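Local coordinates for extracellular solute-binding protein family 1 (Kribbella flavida, PDB 5IXP) that probably captures a solute outside the cell and hands it to an ABC transporter for uptake, at residues L4-F9 with A56-M61; T8-G13 with A36-H41. All blocks are in the same frame, centred on the assembly; numbering follows the deposited sequence. Where two conformers were deposited one is given.

Interaction 1: L4-F9 with A56-M61; sequences LTIATF and ADIEAM
T5, A7 and I58 carry the backbone ladder between strand 2-8 and strand 58-62. The two run parallel here, the axes of residues 4-8 and 58-61 lying 12° apart. I58 N donates to T5 O, A7 N to I58 O at 2.9 Å, and A60 N to A7 O. I6 CA adds a C-H...O contact to I58 O.

D57, just before the second strand, extends the ladder with its side chain. Its OD2 accepts from T5 N at 2.8 Å through the anti lone pair, and the bond is nearly straight (169°). In return D57 N donates to T5 OG1 at 3.2 Å. T5 can do this because OG1 sits between its own backbone N and carbonyl carbon (chi1 45°). The other carboxylate oxygen, D57 OD1, is bonded to S281. E59 bends back at its second torsion, and its OE2 accepts from A56 N at 2.8 Å. This ties the turn before the strand to the strand itself.

The apolar contacts lie on both faces of the sheet. On one, I6 CD1 meets I58 CG2 at 3.8 Å, and helix 284-294 packs against both isoleucines. On the other, A7 CB touches A56 CB. Past the ladder, F9 CE2 reaches A60 CB at 3.7 Å. E59 OE1 passes 3.5 Å from A7 CB.

Strand 28-34 pairs with the other edge of strand 2-8. Between strands 2-8 and 58-62 the chain passes through helix 15-24, strand 28-34 and helix 38-51. Strand 2-8 thus lies between 28-34 and 58-62, as in the alpha/beta core of a lobe in periplasmic-binding-protein folds.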
ATOM      1  N   LEU A   4     -19.426  19.977  -9.983  1.00 12.92           N
ATOM      2  CA  LEU A   4     -18.917  18.711  -9.483  1.00  9.91           C
ATOM      3  C   LEU A   4     -18.236  18.921  -8.142  1.00  9.71           C
ATOM      4  O   LEU A   4     -17.485  19.881  -7.966  1.00 15.29           O
ATOM      5  CB  LEU A   4     -17.895  18.105 -10.449  1.00 11.01           C
ATOM      6  CG  LEU A   4     -18.408  17.713 -11.838  1.00 13.71           C
ATOM      7  CD1 LEU A   4     -17.259  17.220 -12.718  1.00 14.44           C
ATOM      8  CD2 LEU A   4     -19.499  16.660 -11.701  1.00 17.44           C
ATOM      9  N   THR A   5     -18.509  18.025  -7.199  0.50 10.84           N
ATOM     10  CA  THR A   5     -17.760  17.951  -5.955  0.50 13.04           C
ATOM     11  C   THR A   5     -16.853  16.736  -6.012  0.50 12.30           C
ATOM     12  O   THR A   5     -17.223  15.701  -6.572  0.50 13.50           O
ATOM     13  CB  THR A   5     -18.679  17.841  -4.735  0.50 14.76           C
ATOM     14  OG1 THR A   5     -19.707  16.875  -4.997  0.50 16.74           O
ATOM     15  CG2 THR A   5     -19.303  19.182  -4.401  0.50 16.30           C
ATOM     16  N   ILE A   6     -15.656  16.871  -5.455  1.00 11.13           N
ATOM     17  CA  ILE A   6     -14.738  15.754  -5.319  1.00  9.82           C
ATOM     18  C   ILE A   6     -14.250  15.732  -3.879  1.00 10.28           C
ATOM     19  O   ILE A   6     -13.805  16.761  -3.355  1.00 10.97           O
ATOM     20  CB  ILE A   6     -13.566  15.839  -6.325  1.00  8.80           C
ATOM     21  CG1 ILE A   6     -12.548  14.738  -6.034  1.00  8.52           C
ATOM     22  CG2 ILE A   6     -12.897  17.234  -6.325  1.00  9.52           C
ATOM     23  CD1 ILE A   6     -11.515  14.550  -7.168  1.00 10.71           C
ATOM     24  N   ALA A   7     -14.363  14.571  -3.231  1.00  7.76           N
ATOM     25  CA  ALA A   7     -13.972  14.420  -1.834  1.00  9.03           C
ATOM     26  C   ALA A   7     -12.643  13.674  -1.784  1.00 11.51           C
ATOM     27  O   ALA A   7     -12.552  12.537  -2.257  1.00 10.06           O
ATOM     28  CB  ALA A   7     -15.037  13.665  -1.039  1.00  9.29           C
ATOM     29  N   THR A   8     -11.620  14.319  -1.233  1.00 11.62           N
ATOM     30  CA  THR A   8     -10.303  13.721  -1.077  1.00 10.98           C
ATOM     31  C   THR A   8      -9.902  13.764   0.390  1.00 12.87           C
ATOM     32  O   THR A   8     -10.558  14.392   1.226  1.00 13.29           O
ATOM     33  CB  THR A   8      -9.232  14.425  -1.938  1.00 11.59           C
ATOM     34  OG1 THR A   8      -9.046  15.774  -1.493  1.00 14.39           O
ATOM     35  CG2 THR A   8      -9.629  14.425  -3.411  1.00 13.41           C
ATOM     36  N   PHE A   9      -8.804  13.081   0.693  1.00 11.25           N
ATOM     37  CA  PHE A   9      -8.282  12.992   2.048  1.00 13.14           C
ATOM     38  C   PHE A   9      -6.771  13.104   1.945  1.00 16.23           C
ATOM     39  O   PHE A   9      -6.189  12.834   0.891  1.00 15.36           O
ATOM     40  CB  PHE A   9      -8.698  11.672   2.735  1.00 12.71           C
ATOM     41  CG  PHE A   9      -8.346  10.448   1.938  1.00 13.83           C
ATOM     42  CD1 PHE A   9      -7.091   9.855   2.057  1.00 14.49           C
ATOM     43  CD2 PHE A   9      -9.261   9.900   1.043  1.00 14.85           C
ATOM     44  CE1 PHE A   9      -6.754   8.732   1.294  1.00 13.75           C
ATOM     45  CE2 PHE A   9      -8.935   8.787   0.286  1.00 17.60           C
ATOM     46  CZ  PHE A   9      -7.675   8.207   0.402  1.00 15.24           C
ATOM     47  N   ALA A  56     -20.109  13.070  -2.567  1.00 10.05           N
ATOM     48  CA  ALA A  56     -19.504  13.848  -3.631  1.00  9.98           C
ATOM     49  C   ALA A  56     -19.710  13.135  -4.966  1.00 10.82           C
ATOM     50  O   ALA A  56     -20.003  11.936  -5.024  1.00 14.00           O
ATOM     51  CB  ALA A  56     -18.014  14.061  -3.357  1.00 10.72           C
ATOM     52  N   ASP A  57     -19.580  13.898  -6.054  1.00 10.82           N
ATOM     53  CA  ASP A  57     -19.664  13.290  -7.379  1.00  9.59           C
ATOM     54  C   ASP A  57     -18.491  12.363  -7.640  1.00 12.82           C
ATOM     55  O   ASP A  57     -18.646  11.345  -8.327  1.00 14.36           O
ATOM     56  CB  ASP A  57     -19.721  14.367  -8.457  1.00 10.93           C
ATOM     57  CG  ASP A  57     -20.928  15.257  -8.304  1.00 16.16           C
ATOM     58  OD1 ASP A  57     -22.043  14.793  -8.622  1.00 15.27           O
ATOM     59  OD2 ASP A  57     -20.755  16.410  -7.853  1.00 15.11           O
ATOM     60  N   ILE A  58     -17.304  12.714  -7.140  1.00  9.90           N
ATOM     61  CA  ILE A  58     -16.137  11.834  -7.169  1.00  9.90           C
ATOM     62  C   ILE A  58     -15.728  11.601  -5.725  1.00 10.10           C
ATOM     63  O   ILE A  58     -15.477  12.562  -4.990  1.00 10.95           O
ATOM     64  CB  ILE A  58     -14.971  12.443  -7.974  1.00  9.61           C
ATOM     65  CG1 ILE A  58     -15.372  12.638  -9.440  1.00 11.18           C
ATOM     66  CG2 ILE A  58     -13.704  11.541  -7.868  1.00  9.41           C
ATOM     67  CD1 ILE A  58     -14.365  13.508 -10.250  1.00 10.88           C
ATOM     68  N   GLU A  59     -15.664  10.334  -5.317  1.00 10.41           N
ATOM     69  CA  GLU A  59     -15.247   9.957  -3.968  1.00 10.71           C
ATOM     70  C   GLU A  59     -13.923   9.209  -4.044  1.00  8.23           C
ATOM     71  O   GLU A  59     -13.842   8.149  -4.681  1.00 11.25           O
ATOM     72  CB  GLU A  59     -16.305   9.083  -3.275  1.00 11.01           C
ATOM     73  CG  GLU A  59     -17.589   9.832  -2.871  1.00 13.45           C
ATOM     74  CD  GLU A  59     -17.451  10.604  -1.559  1.00 17.07           C
ATOM     75  OE1 GLU A  59     -16.396  10.489  -0.914  1.00 16.15           O
ATOM     76  OE2 GLU A  59     -18.409  11.319  -1.169  1.00 20.75           O
ATOM     77  N   ALA A  60     -12.902   9.733  -3.360  1.00  8.55           N
ATOM     78  CA  ALA A  60     -11.631   9.031  -3.301  1.00  9.14           C
ATOM     79  C   ALA A  60     -11.720   7.863  -2.328  1.00 10.55           C
ATOM     80  O   ALA A  60     -12.421   7.915  -1.313  1.00 12.28           O
ATOM     81  CB  ALA A  60     -10.491   9.961  -2.885  1.00  8.29           C
HETATM   82  N   MSE A  61     -10.981   6.811  -2.649  1.00 10.35           N
HETATM   83  CA  MSE A  61     -11.001   5.569  -1.888  1.00 12.49           C
HETATM   84  C   MSE A  61      -9.592   5.002  -1.835  1.00 13.30           C
HETATM   85  O   MSE A  61      -8.958   4.823  -2.886  1.00 13.83           O
HETATM   86  CB  MSE A  61     -11.951   4.572  -2.553  1.00 18.37           C
HETATM   87  CG  MSE A  61     -12.682   3.670  -1.629  1.00 31.57           C
HETATM   88 SE   MSE A  61     -14.224   3.005  -2.529  0.69 36.96          SE
HETATM   89  CE  MSE A  61     -15.596   4.299  -2.142  1.00 41.75           C
TER

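Interaction 2: T8-G13 with A36-H41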
ATOM      1  N   THR A   8     -11.620  14.319  -1.233  1.00 11.62           N
ATOM      2  CA  THR A   8     -10.303  13.721  -1.077  1.00 10.98           C
ATOM      3  C   THR A   8      -9.902  13.764   0.390  1.00 12.87           C
ATOM      4  O   THR A   8     -10.558  14.392   1.226  1.00 13.29           O
ATOM      5  CB  THR A   8      -9.232  14.425  -1.938  1.00 11.59           C
ATOM      6  OG1 THR A   8      -9.046  15.774  -1.493  1.00 14.39           O
ATOM      7  CG2 THR A   8      -9.629  14.425  -3.411  1.00 13.41           C
ATOM      8  N   PHE A   9      -8.804  13.081   0.693  1.00 11.25           N
ATOM      9  CA  PHE A   9      -8.282  12.992   2.048  1.00 13.14           C
ATOM     10  C   PHE A   9      -6.771  13.104   1.945  1.00 16.23           C
ATOM     11  O   PHE A   9      -6.189  12.834   0.891  1.00 15.36           O
ATOM     12  CB  PHE A   9      -8.698  11.672   2.735  1.00 12.71           C
ATOM     13  CG  PHE A   9      -8.346  10.448   1.938  1.00 13.83           C
ATOM     14  CD1 PHE A   9      -7.091   9.855   2.057  1.00 14.49           C
ATOM     15  CD2 PHE A   9      -9.261   9.900   1.043  1.00 14.85           C
ATOM     16  CE1 PHE A   9      -6.754   8.732   1.294  1.00 13.75           C
ATOM     17  CE2 PHE A   9      -8.935   8.787   0.286  1.00 17.60           C
ATOM     18  CZ  PHE A   9      -7.675   8.207   0.402  1.00 15.24           C
ATOM     19  N   ASN A  10      -6.135  13.503   3.046  1.00 16.70           N
ATOM     20  CA  ASN A  10      -4.705  13.802   3.031  1.00 19.39           C
ATOM     21  C   ASN A  10      -4.430  14.762   1.877  1.00 17.45           C
ATOM     22  O   ASN A  10      -5.213  15.689   1.665  1.00 19.70           O
ATOM     23  CB  ASN A  10      -3.877  12.518   2.941  1.00 20.91           C
ATOM     24  CG  ASN A  10      -4.025  11.643   4.187  1.00 30.75           C
ATOM     25  OD1 ASN A  10      -4.236  12.149   5.297  1.00 33.10           O
ATOM     26  ND2 ASN A  10      -3.915  10.328   4.009  1.00 33.90           N
ATOM     27  N   GLU A  11      -3.363  14.568   1.109  1.00 16.90           N
ATOM     28  CA  GLU A  11      -3.038  15.520   0.043  1.00 16.67           C
ATOM     29  C   GLU A  11      -2.924  14.795  -1.294  1.00 17.04           C
ATOM     30  O   GLU A  11      -1.878  14.211  -1.614  1.00 16.74           O
ATOM     31  CB  GLU A  11      -1.760  16.292   0.356  1.00 22.05           C
ATOM     32  CG  GLU A  11      -1.456  17.357  -0.703  1.00 27.04           C
ATOM     33  CD  GLU A  11      -2.645  18.284  -0.944  1.00 29.13           C
ATOM     34  OE1 GLU A  11      -2.916  19.147  -0.080  1.00 33.17           O
ATOM     35  OE2 GLU A  11      -3.330  18.131  -1.981  1.00 23.24           O
ATOM     36  N   PHE A  12      -3.990  14.871  -2.096  1.00 15.31           N
ATOM     37  CA  PHE A  12      -3.954  14.300  -3.435  1.00 12.76           C
ATOM     38  C   PHE A  12      -3.149  15.145  -4.416  1.00 16.39           C
ATOM     39  O   PHE A  12      -2.806  14.650  -5.495  1.00 16.70           O
ATOM     40  CB  PHE A  12      -5.382  14.091  -3.954  1.00 13.60           C
ATOM     41  CG  PHE A  12      -5.988  12.783  -3.511  1.00 14.74           C
ATOM     42  CD1 PHE A  12      -6.081  12.481  -2.170  1.00 13.90           C
ATOM     43  CD2 PHE A  12      -6.445  11.855  -4.434  1.00 16.88           C
ATOM     44  CE1 PHE A  12      -6.625  11.277  -1.743  1.00 12.83           C
ATOM     45  CE2 PHE A  12      -6.990  10.644  -4.023  1.00 13.94           C
ATOM     46  CZ  PHE A  12      -7.069  10.353  -2.663  1.00 11.66           C
ATOM     47  N   GLY A  13      -2.826  16.388  -4.070  1.00 14.48           N
ATOM     48  CA  GLY A  13      -2.038  17.216  -4.965  1.00 13.78           C
ATOM     49  C   GLY A  13      -2.795  17.747  -6.162  1.00 12.56           C
ATOM     50  O   GLY A  13      -2.171  18.121  -7.162  1.00 14.60           O
ATOM     51  N   ALA A  36     -11.739  16.198   7.924  1.00 13.27           N
ATOM     52  CA  ALA A  36     -10.595  16.530   8.771  1.00 14.33           C
ATOM     53  C   ALA A  36      -9.619  15.369   8.895  1.00 15.63           C
ATOM     54  O   ALA A  36      -8.412  15.590   9.053  1.00 18.00           O
ATOM     55  CB  ALA A  36     -11.067  16.952  10.163  1.00 14.81           C
ATOM     56  N   THR A  37     -10.116  14.136   8.862  1.00 16.22           N
ATOM     57  CA  THR A  37      -9.274  12.960   9.014  1.00 17.85           C
ATOM     58  C   THR A  37      -9.687  11.917   7.991  1.00 18.14           C
ATOM     59  O   THR A  37     -10.792  11.949   7.442  1.00 16.28           O
ATOM     60  CB  THR A  37      -9.388  12.336  10.414  1.00 17.14           C
ATOM     61  OG1 THR A  37     -10.716  11.823  10.584  1.00 17.58           O
ATOM     62  CG2 THR A  37      -9.085  13.364  11.514  1.00 20.03           C
ATOM     63  N   VAL A  38      -8.797  10.957   7.773  1.00 20.05           N
ATOM     64  CA  VAL A  38      -9.126   9.854   6.882  1.00 20.07           C
ATOM     65  C   VAL A  38     -10.273   9.027   7.453  1.00 18.44           C
ATOM     66  O   VAL A  38     -11.165   8.591   6.719  1.00 17.28           O
ATOM     67  CB  VAL A  38      -7.877   9.001   6.618  1.00 24.43           C
ATOM     68  CG1 VAL A  38      -8.226   7.890   5.700  1.00 25.79           C
ATOM     69  CG2 VAL A  38      -6.782   9.857   6.003  1.00 27.06           C
ATOM     70  N   ASP A  39     -10.279   8.807   8.773  1.00 21.97           N
ATOM     71  CA  ASP A  39     -11.373   8.046   9.376  1.00 20.43           C
ATOM     72  C   ASP A  39     -12.712   8.737   9.149  1.00 19.98           C
ATOM     73  O   ASP A  39     -13.735   8.073   8.945  1.00 17.81           O
ATOM     74  CB  ASP A  39     -11.133   7.835  10.871  1.00 23.61           C
ATOM     75  CG  ASP A  39     -10.009   6.848  11.156  1.00 37.42           C
ATOM     76  OD1 ASP A  39      -9.720   5.977  10.302  1.00 39.80           O
ATOM     77  OD2 ASP A  39      -9.419   6.936  12.251  1.00 45.36           O
ATOM     78  N   GLU A  40     -12.736  10.074   9.177  1.00 16.18           N
ATOM     79  CA  GLU A  40     -14.019  10.722   8.952  1.00 15.49           C
ATOM     80  C   GLU A  40     -14.411  10.718   7.488  1.00 12.68           C
ATOM     81  O   GLU A  40     -15.605  10.671   7.180  1.00 15.05           O
ATOM     82  CB  GLU A  40     -14.015  12.133   9.506  1.00 17.89           C
ATOM     83  CG  GLU A  40     -14.650  12.125  10.883  1.00 25.13           C
ATOM     84  CD  GLU A  40     -14.147  13.217  11.722  1.00 31.12           C
ATOM     85  OE1 GLU A  40     -13.175  13.855  11.274  1.00 37.52           O
ATOM     86  OE2 GLU A  40     -14.715  13.436  12.811  1.00 30.63           O
ATOM     87  N   HIS A  41     -13.435  10.756   6.583  1.00 11.67           N
ATOM     88  CA  HIS A  41     -13.744  10.562   5.171  1.00 11.80           C
ATOM     89  C   HIS A  41     -14.433   9.217   4.949  1.00 15.72           C
ATOM     90  O   HIS A  41     -15.457   9.131   4.259  1.00 14.74           O
ATOM     91  CB  HIS A  41     -12.461  10.664   4.347  1.00 10.20           C
ATOM     92  CG  HIS A  41     -12.664  10.394   2.890  1.00  9.95           C
ATOM     93  ND1 HIS A  41     -12.945  11.394   1.979  1.00 14.26           N
ATOM     94  CD2 HIS A  41     -12.636   9.237   2.186  1.00 11.46           C
ATOM     95  CE1 HIS A  41     -13.073  10.862   0.775  1.00 13.71           C
ATOM     96  NE2 HIS A  41     -12.892   9.553   0.873  1.00 13.66           N
TER
HETATM   97  O   HOH W   1     -13.331  14.236   2.272  1.00 15.12           O
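F9 reaches H41 with one edge of its ring. Its CB lies 4.2 Å from H41 CG. From there the ring splits its contacts. CD1 meets V38 CG2 at 4.0 Å. CD2 stands over the centre of the imidazole, 3.6 Å from H41 CD2. CE2 continues past H41 NE2. The pair is edge-to-face, with planes at 58° and centroids 5.0 Å apart. One face of the F9 ring is covered by F12 CE1.

With chi1 at 176°, H41 sends its ring away from its own backbone N, which sets the imidazole face against F9 CD2. Water 1 lies at the edge of this ring, 2.9 Å from H41 ND1, and donates to T8 O. On the other side of the ring NE2 bonds to A60 O, so both nitrogens have partners. With an alanine here, F9 CD2 would probably lose its aromatic face, and A60 O and the water their imidazole mate.

N10 crosses V38 at about a right angle, and N10 OD1 and ND2 both come to 3.5 Å from V38 CG2. T37 is the N-cap of the helix: its OG1 accepts from E40 N. The arrangement is a loop after a beta strand packed on the capped first turn of a helix, within an alpha/beta lobe.

How the interactions relate
Interactions 1 and 2 start from the same stretch of chain and share T8 and F9. Their centres are 10 Å apart. Strand 2-8 comes first, then the loop of 8-13, helix 15-24 and strand 28-34. Helix 38-51 and strand 58-62 follow. Interaction 1 joins two neighbouring strands of the sheet, while interaction 2 joins the loop beyond the first strand to the helix that precedes the second. H41 is the main bridge: its NE2 lies 2.8 Å from A60 O, a probable hydrogen bond, and its CE1 packs on A7 O and E59 OE1. A60 CB also packs on F12 CZ. Loop and helix thus meet strand 58-62 beside one sheet of an alpha/beta lobe, consistent with the family.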